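Local coordinates for mannosylglycerate hydrolase MGH1-like glycoside hydrolase domain-containing protein (Thermus thermophilus HB8, PDB 4WVA) that hydrolyses mannosylglycerate, a solute made by thermophiles under osmotic stress, to mannose and glycerate, and probably also hydrolyses glucosylglycerate, at residues A[111-116]-A[415-420]; A[46-51]-A[121-126]. All blocks are in the same frame, centred on the assembly; numbering follows the deposited sequence. Where two conformers were deposited one is given.

Contact 1: residues A[111-116]-A[415-420]; sequences VRYLYE and ALFWTR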
loop_
_atom_site.group_PDB
_atom_site.type_symbol
_atom_site.label_atom_id
_atom_site.label_comp_id
_atom_site.label_asym_id
_atom_site.label_seq_id
_atom_site.Cartn_x
_atom_site.Cartn_y
_atom_site.Cartn_z
ATOM N N VAL A 111 -4.674 16.900 -16.960
ATOM C CA VAL A 111 -4.816 16.313 -18.292
ATOM C C VAL A 111 -5.690 15.038 -18.255
ATOM O O VAL A 111 -6.537 14.831 -19.139
ATOM C CB VAL A 111 -3.452 16.072 -18.962
ATOM C CG1 VAL A 111 -3.628 15.260 -20.227
ATOM C CG2 VAL A 111 -2.759 17.403 -19.286
ATOM N N ARG A 112 -5.510 14.194 -17.246
ATOM C CA ARG A 112 -6.338 12.987 -17.129
ATOM C C ARG A 112 -7.819 13.381 -17.016
ATOM O O ARG A 112 -8.695 12.790 -17.650
ATOM C CB ARG A 112 -5.929 12.131 -15.935
ATOM C CG ARG A 112 -6.837 10.917 -15.787
ATOM C CD ARG A 112 -6.491 10.072 -14.575
ATOM N NE ARG A 112 -7.402 8.929 -14.474
ATOM C CZ ARG A 112 -7.352 8.002 -13.514
ATOM N NH1 ARG A 112 -6.448 8.060 -12.557
ATOM N NH2 ARG A 112 -8.235 7.006 -13.512
ATOM N N TYR A 113 -8.104 14.374 -16.197
ATOM C CA TYR A 113 -9.472 14.842 -16.033
ATOM C C TYR A 113 -10.046 15.388 -17.344
ATOM O O TYR A 113 -11.163 15.018 -17.750
ATOM C CB TYR A 113 -9.584 15.926 -14.956
ATOM C CG TYR A 113 -11.009 16.328 -14.758
ATOM C CD1 TYR A 113 -11.841 15.574 -13.944
ATOM C CD2 TYR A 113 -11.550 17.411 -15.446
ATOM C CE1 TYR A 113 -13.158 15.912 -13.790
ATOM C CE2 TYR A 113 -12.877 17.740 -15.307
ATOM C CZ TYR A 113 -13.664 16.994 -14.469
ATOM O OH TYR A 113 -14.989 17.333 -14.318
ATOM N N LEU A 114 -9.301 16.259 -18.015
ATOM C CA LEU A 114 -9.756 16.765 -19.328
ATOM C C LEU A 114 -9.993 15.615 -20.303
ATOM O O LEU A 114 -10.995 15.601 -21.036
ATOM C CB LEU A 114 -8.779 17.764 -19.925
ATOM C CG LEU A 114 -8.498 19.023 -19.099
ATOM C CD1 LEU A 114 -7.518 19.896 -19.851
ATOM C CD2 LEU A 114 -9.770 19.790 -18.733
ATOM N N TYR A 115 -9.076 14.651 -20.304
ATOM C CA TYR A 115 -9.181 13.523 -21.220
ATOM C C TYR A 115 -10.437 12.689 -20.971
ATOM O O TYR A 115 -11.164 12.337 -21.903
ATOM C CB TYR A 115 -7.926 12.632 -21.184
ATOM C CG TYR A 115 -8.108 11.416 -22.049
ATOM C CD1 TYR A 115 -8.233 11.546 -23.431
ATOM C CD2 TYR A 115 -8.228 10.147 -21.502
ATOM C CE1 TYR A 115 -8.413 10.447 -24.236
ATOM C CE2 TYR A 115 -8.424 9.035 -22.304
ATOM C CZ TYR A 115 -8.517 9.190 -23.682
ATOM O OH TYR A 115 -8.713 8.108 -24.520
ATOM N N GLU A 116 -10.710 12.394 -19.705
ATOM C CA GLU A 116 -11.808 11.481 -19.371
ATOM C C GLU A 116 -13.170 12.156 -19.490
ATOM O O GLU A 116 -14.174 11.480 -19.776
ATOM C CB GLU A 116 -11.631 10.915 -17.958
ATOM C CG GLU A 116 -10.462 9.940 -17.838
ATOM C CD GLU A 116 -10.325 9.336 -16.456
ATOM O OE1 GLU A 116 -11.047 9.784 -15.548
ATOM O OE2 GLU A 116 -9.493 8.443 -16.265
ATOM N N ALA A 415 -13.362 28.157 -7.868
ATOM C CA ALA A 415 -14.770 28.462 -7.544
ATOM C C ALA A 415 -15.699 27.811 -8.566
ATOM O O ALA A 415 -16.687 27.183 -8.201
ATOM C CB ALA A 415 -15.005 29.968 -7.516
ATOM N N LEU A 416 -15.370 27.960 -9.850
ATOM C CA LEU A 416 -16.142 27.378 -10.941
ATOM C C LEU A 416 -16.102 25.854 -10.927
ATOM O O LEU A 416 -17.127 25.196 -11.056
ATOM C CB LEU A 416 -15.619 27.908 -12.284
ATOM C CG LEU A 416 -16.038 29.321 -12.625
ATOM C CD1 LEU A 416 -15.121 29.907 -13.686
ATOM C CD2 LEU A 416 -17.483 29.303 -13.117
ATOM N N PHE A 417 -14.911 25.283 -10.781
ATOM C CA PHE A 417 -14.783 23.845 -10.780
ATOM C C PHE A 417 -15.498 23.196 -9.584
ATOM O O PHE A 417 -16.208 22.183 -9.746
ATOM C CB PHE A 417 -13.305 23.415 -10.846
ATOM C CG PHE A 417 -13.136 21.962 -11.151
ATOM C CD1 PHE A 417 -13.471 21.474 -12.403
ATOM C CD2 PHE A 417 -12.675 21.084 -10.184
ATOM C CE1 PHE A 417 -13.328 20.140 -12.691
ATOM C CE2 PHE A 417 -12.545 19.734 -10.467
ATOM C CZ PHE A 417 -12.870 19.273 -11.721
ATOM N N TRP A 418 -15.343 23.790 -8.411
ATOM C CA TRP A 418 -15.869 23.192 -7.178
ATOM C C TRP A 418 -17.386 23.211 -7.153
ATOM O O TRP A 418 -18.004 22.352 -6.519
ATOM C CB TRP A 418 -15.306 23.923 -5.948
ATOM C CG TRP A 418 -14.867 23.057 -4.828
ATOM C CD1 TRP A 418 -15.298 21.805 -4.524
ATOM C CD2 TRP A 418 -13.907 23.407 -3.834
ATOM N NE1 TRP A 418 -14.650 21.341 -3.396
ATOM C CE2 TRP A 418 -13.791 22.309 -2.956
ATOM C CE3 TRP A 418 -13.123 24.535 -3.606
ATOM C CZ2 TRP A 418 -12.939 22.321 -1.845
ATOM C CZ3 TRP A 418 -12.256 24.532 -2.509
ATOM C CH2 TRP A 418 -12.183 23.432 -1.645
ATOM N N THR A 419 -17.990 24.155 -7.867
ATOM C CA THR A 419 -19.441 24.309 -7.868
ATOM C C THR A 419 -20.060 23.794 -9.175
ATOM O O THR A 419 -21.215 24.089 -9.469
ATOM C CB THR A 419 -19.885 25.756 -7.601
ATOM O OG1 THR A 419 -19.369 26.627 -8.628
ATOM C CG2 THR A 419 -19.445 26.245 -6.214
ATOM N N ARG A 420 -19.319 22.989 -9.931
ATOM C CA ARG A 420 -19.817 22.474 -11.203
ATOM C C ARG A 420 -21.001 21.548 -11.006
ATOM O O ARG A 420 -21.686 21.284 -12.011
ATOM C CB ARG A 420 -18.709 21.721 -11.946
ATOM C CG ARG A 420 -18.343 20.383 -11.335
ATOM C CD ARG A 420 -17.070 19.846 -11.988
ATOM N NE ARG A 420 -16.648 18.553 -11.461
ATOM C CZ ARG A 420 -16.065 18.361 -10.286
ATOM N NH1 ARG A 420 -15.800 19.376 -9.467
ATOM N NH2 ARG A 420 -15.712 17.131 -9.920
ATOM O OXT ARG A 420 -21.256 21.052 -9.892
HETATM O O HOH W 1 -17.300 16.789 -13.654
#

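Contact 2: residues A[46-51]-A[121-126]; sequences VDWERA and RDRARE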
loop_
_atom_site.group_PDB
_atom_site.type_symbol
_atom_site.label_atom_id
_atom_site.label_comp_id
_atom_site.label_asym_id
_atom_site.label_seq_id
_atom_site.Cartn_x
_atom_site.Cartn_y
_atom_site.Cartn_z
ATOM N N VAL A 46 -16.559 26.739 -19.033
ATOM C CA VAL A 46 -16.786 27.772 -20.041
ATOM C C VAL A 46 -16.673 27.186 -21.437
ATOM O O VAL A 46 -17.564 27.362 -22.273
ATOM C CB VAL A 46 -15.774 28.940 -19.893
ATOM C CG1 VAL A 46 -15.996 30.023 -20.939
ATOM C CG2 VAL A 46 -15.864 29.562 -18.516
ATOM N N ASP A 47 -15.568 26.492 -21.697
ATOM C CA ASP A 47 -15.286 25.970 -23.014
ATOM C C ASP A 47 -14.180 24.925 -22.909
ATOM O O ASP A 47 -13.082 25.257 -22.528
ATOM C CB ASP A 47 -14.832 27.110 -23.923
ATOM C CG ASP A 47 -14.624 26.666 -25.354
ATOM O OD1 ASP A 47 -13.450 26.444 -25.737
ATOM O OD2 ASP A 47 -15.634 26.537 -26.089
ATOM N N TRP A 48 -14.484 23.684 -23.264
ATOM C CA TRP A 48 -13.503 22.580 -23.149
ATOM C C TRP A 48 -12.269 22.801 -24.005
ATOM O O TRP A 48 -11.152 22.529 -23.554
ATOM C CB TRP A 48 -14.136 21.225 -23.478
ATOM C CG TRP A 48 -15.005 20.759 -22.393
ATOM C CD1 TRP A 48 -16.331 21.036 -22.241
ATOM C CD2 TRP A 48 -14.628 19.960 -21.260
ATOM N NE1 TRP A 48 -16.808 20.454 -21.099
ATOM C CE2 TRP A 48 -15.779 19.810 -20.463
ATOM C CE3 TRP A 48 -13.430 19.374 -20.832
ATOM C CZ2 TRP A 48 -15.782 19.076 -19.280
ATOM C CZ3 TRP A 48 -13.430 18.647 -19.662
ATOM C CH2 TRP A 48 -14.602 18.516 -18.885
ATOM N N GLU A 49 -12.444 23.314 -25.223
ATOM C CA GLU A 49 -11.283 23.589 -26.061
ATOM C C GLU A 49 -10.336 24.565 -25.371
ATOM O O GLU A 49 -9.123 24.396 -25.436
ATOM C CB GLU A 49 -11.657 24.148 -27.443
ATOM C CG GLU A 49 -10.429 24.351 -28.355
ATOM C CD GLU A 49 -9.667 23.052 -28.655
ATOM O OE1 GLU A 49 -8.539 22.818 -28.124
ATOM O OE2 GLU A 49 -10.204 22.247 -29.439
ATOM N N ARG A 50 -10.902 25.581 -24.729
ATOM C CA ARG A 50 -10.125 26.593 -24.036
ATOM C C ARG A 50 -9.319 26.002 -22.881
ATOM O O ARG A 50 -8.189 26.422 -22.648
ATOM C CB ARG A 50 -11.047 27.713 -23.542
ATOM C CG ARG A 50 -10.334 28.846 -22.831
ATOM C CD ARG A 50 -9.358 29.565 -23.729
ATOM N NE ARG A 50 -8.678 30.650 -23.026
ATOM C CZ ARG A 50 -7.640 30.495 -22.201
ATOM N NH1 ARG A 50 -7.141 29.275 -21.948
ATOM N NH2 ARG A 50 -7.080 31.563 -21.642
ATOM N N ALA A 51 -9.890 25.012 -22.185
ATOM C CA ALA A 51 -9.195 24.308 -21.106
ATOM C C ALA A 51 -7.974 23.570 -21.651
ATOM O O ALA A 51 -6.894 23.659 -21.104
ATOM C CB ALA A 51 -10.141 23.365 -20.396
ATOM N N ARG A 121 -15.075 13.306 -27.752
ATOM C CA ARG A 121 -14.116 12.227 -27.561
ATOM C C ARG A 121 -12.999 12.255 -28.592
ATOM O O ARG A 121 -11.859 11.884 -28.299
ATOM C CB ARG A 121 -14.814 10.875 -27.577
ATOM C CG ARG A 121 -15.944 10.749 -26.559
ATOM C CD ARG A 121 -15.542 11.237 -25.173
ATOM N NE ARG A 121 -14.321 10.553 -24.741
ATOM C CZ ARG A 121 -13.418 11.018 -23.875
ATOM N NH1 ARG A 121 -12.360 10.270 -23.576
ATOM N NH2 ARG A 121 -13.554 12.191 -23.301
ATOM N N ASP A 122 -13.314 12.679 -29.809
ATOM C CA ASP A 122 -12.273 12.771 -30.823
ATOM C C ASP A 122 -11.252 13.835 -30.419
ATOM O O ASP A 122 -10.047 13.642 -30.585
ATOM C CB ASP A 122 -12.877 13.074 -32.195
ATOM C CG ASP A 122 -13.724 11.941 -32.710
ATOM O OD1 ASP A 122 -14.805 12.221 -33.263
ATOM O OD2 ASP A 122 -13.333 10.770 -32.544
ATOM N N ARG A 123 -11.727 14.956 -29.890
ATOM C CA ARG A 123 -10.821 16.012 -29.442
ATOM C C ARG A 123 -10.008 15.521 -28.257
ATOM O O ARG A 123 -8.799 15.732 -28.197
ATOM C CB ARG A 123 -11.570 17.273 -29.025
ATOM C CG ARG A 123 -10.662 18.294 -28.342
ATOM C CD ARG A 123 -11.363 19.600 -28.084
ATOM N NE ARG A 123 -12.525 19.420 -27.231
ATOM C CZ ARG A 123 -13.641 20.132 -27.291
ATOM N NH1 ARG A 123 -13.793 21.108 -28.199
ATOM N NH2 ARG A 123 -14.632 19.852 -26.463
ATOM N N ALA A 124 -10.673 14.872 -27.312
ATOM C CA ALA A 124 -9.966 14.336 -26.142
ATOM C C ALA A 124 -8.804 13.438 -26.550
ATOM O O ALA A 124 -7.695 13.550 -26.011
ATOM C CB ALA A 124 -10.923 13.586 -25.236
ATOM N N ARG A 125 -9.051 12.524 -27.487
ATOM C CA ARG A 125 -8.011 11.604 -27.923
ATOM C C ARG A 125 -6.889 12.362 -28.620
ATOM O O ARG A 125 -5.715 12.085 -28.386
ATOM C CB ARG A 125 -8.581 10.500 -28.825
ATOM C CG ARG A 125 -9.377 9.453 -28.050
ATOM C CD ARG A 125 -9.764 8.260 -28.919
ATOM N NE ARG A 125 -10.839 8.607 -29.845
ATOM C CZ ARG A 125 -12.142 8.422 -29.628
ATOM N NH1 ARG A 125 -12.597 7.854 -28.508
ATOM N NH2 ARG A 125 -13.005 8.800 -30.561
ATOM N N GLU A 126 -7.245 13.323 -29.473
ATOM C CA GLU A 126 -6.221 14.099 -30.177
ATOM C C GLU A 126 -5.344 14.881 -29.204
ATOM O O GLU A 126 -4.113 14.863 -29.319
ATOM C CB GLU A 126 -6.821 15.038 -31.240
ATOM C CG GLU A 126 -5.747 15.672 -32.117
ATOM C CD GLU A 126 -6.264 16.660 -33.154
ATOM O OE1 GLU A 126 -7.396 17.174 -33.022
ATOM O OE2 GLU A 126 -5.503 16.940 -34.110
HETATM O O HOH W 2 -12.619 22.193 -30.591
#

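Contact 1: residues A[111-116]-A[415-420]
The ring of F417 meets one face of the Y113 ring with its edge. This is a T-shaped (edge-to-face) pair, with planes at 85° and centroids 5.1 Å apart. F417 CE1 and CZ do the touching; F417 CE1 lies 3.6 Å from Y113 CE2, and CZ stands over the Y113 ring toward its rim. One face of F417 carries the R420 guanidinium, whose NH1 lies above the phenyl rim. In turn, F417 CZ lies below the centre of the guanidinium plane. R420 CG sits between the backbone N and carbonyl carbon (chi1 72°), which turns the chain back along the helix end; the last torsion lays the guanidinium over F417. R420 NH1 donates to F417 O at 2.9 Å, in the guanidinium plane but from above the carbonyl plane. F417 O also accepts from R420 N, on the opposite face, so two bonds tie the C-terminal residue to the helix end. A water in the plane of both groups lies between Y113 OH and R420 NE; it accepts from R420 NE at 2.9 Å. R420 NH2 forms a salt bridge with E280 of the second subunit. The contact joins helix 107-117 to the C-terminal helix 409-418 of the (alpha/alpha)6 barrel, away from the annotated sites. Beside Y113, L114 packs on W48, W52 and L55 of helix 48-62, while V111 and Y115 touch L251 of helix 235-254.

Contact 2: residues A[46-51]-A[121-126]
R123 reaches over to W48 and E49 near the start of helix 121-146, one turn before R127. R121 and D122 precede it. R121 NE forms a salt bridge with E293 of the second subunit, and D122 forms a salt bridge with R125 of its own helix. R123 carries the contact. Its chain leaves extended and bends at chi3 (60°), which lays the guanidinium against the first turn of helix 48-62. The backbone N of E49 lies 3.9 Å above the centre of one face of the R123 guanidinium. R123 NH2 comes to 3.3 Å from W48 CB, with the guanidinium and indole planes only 16° apart. D118 takes R123 NH2 in a salt bridge. The contact joins the first turns of helices 48-62 and 121-146 at the surface of the (alpha/alpha)6-barrel fold, away from the annotated sites. The E49 chain bends at chi2 and brings E49 OE2 alongside the R123 chain, 3.2 Å from R123 CD. The E49 carboxylate stands nearly upright to the guanidinium, at 88°. The ion pair from E49 OE2 to R123 NH1 is long, 4.0 Å. A water in the guanidinium plane bridges it, donating to E49 OE2 at 2.7 Å and accepting from R123 NH1 at 2.9 Å. Farther along, R127 forms a salt bridge with the same OE2.

How the contacts relate
The centres of contact 1 and contact 2 lie about 12 Å apart, on the same side of the chain's centre. Their segments alternate along the chain: 46-51, 111-116, 121-126, then 415-420. Helices 107-117 and 121-146 follow each other directly, and their segments touch. The O of Y115 is 2.8 Å from R121 NH2, a probable hydrogen bond, and the Y115 ring packs on the start of helix 121-146. Contact 1 brings the C-terminal end of the chain to this region, while contact 2 brings in the start of helix 48-62. Both contacts adjoin the second subunit, so this part of the helical barrel also takes part in the assembly.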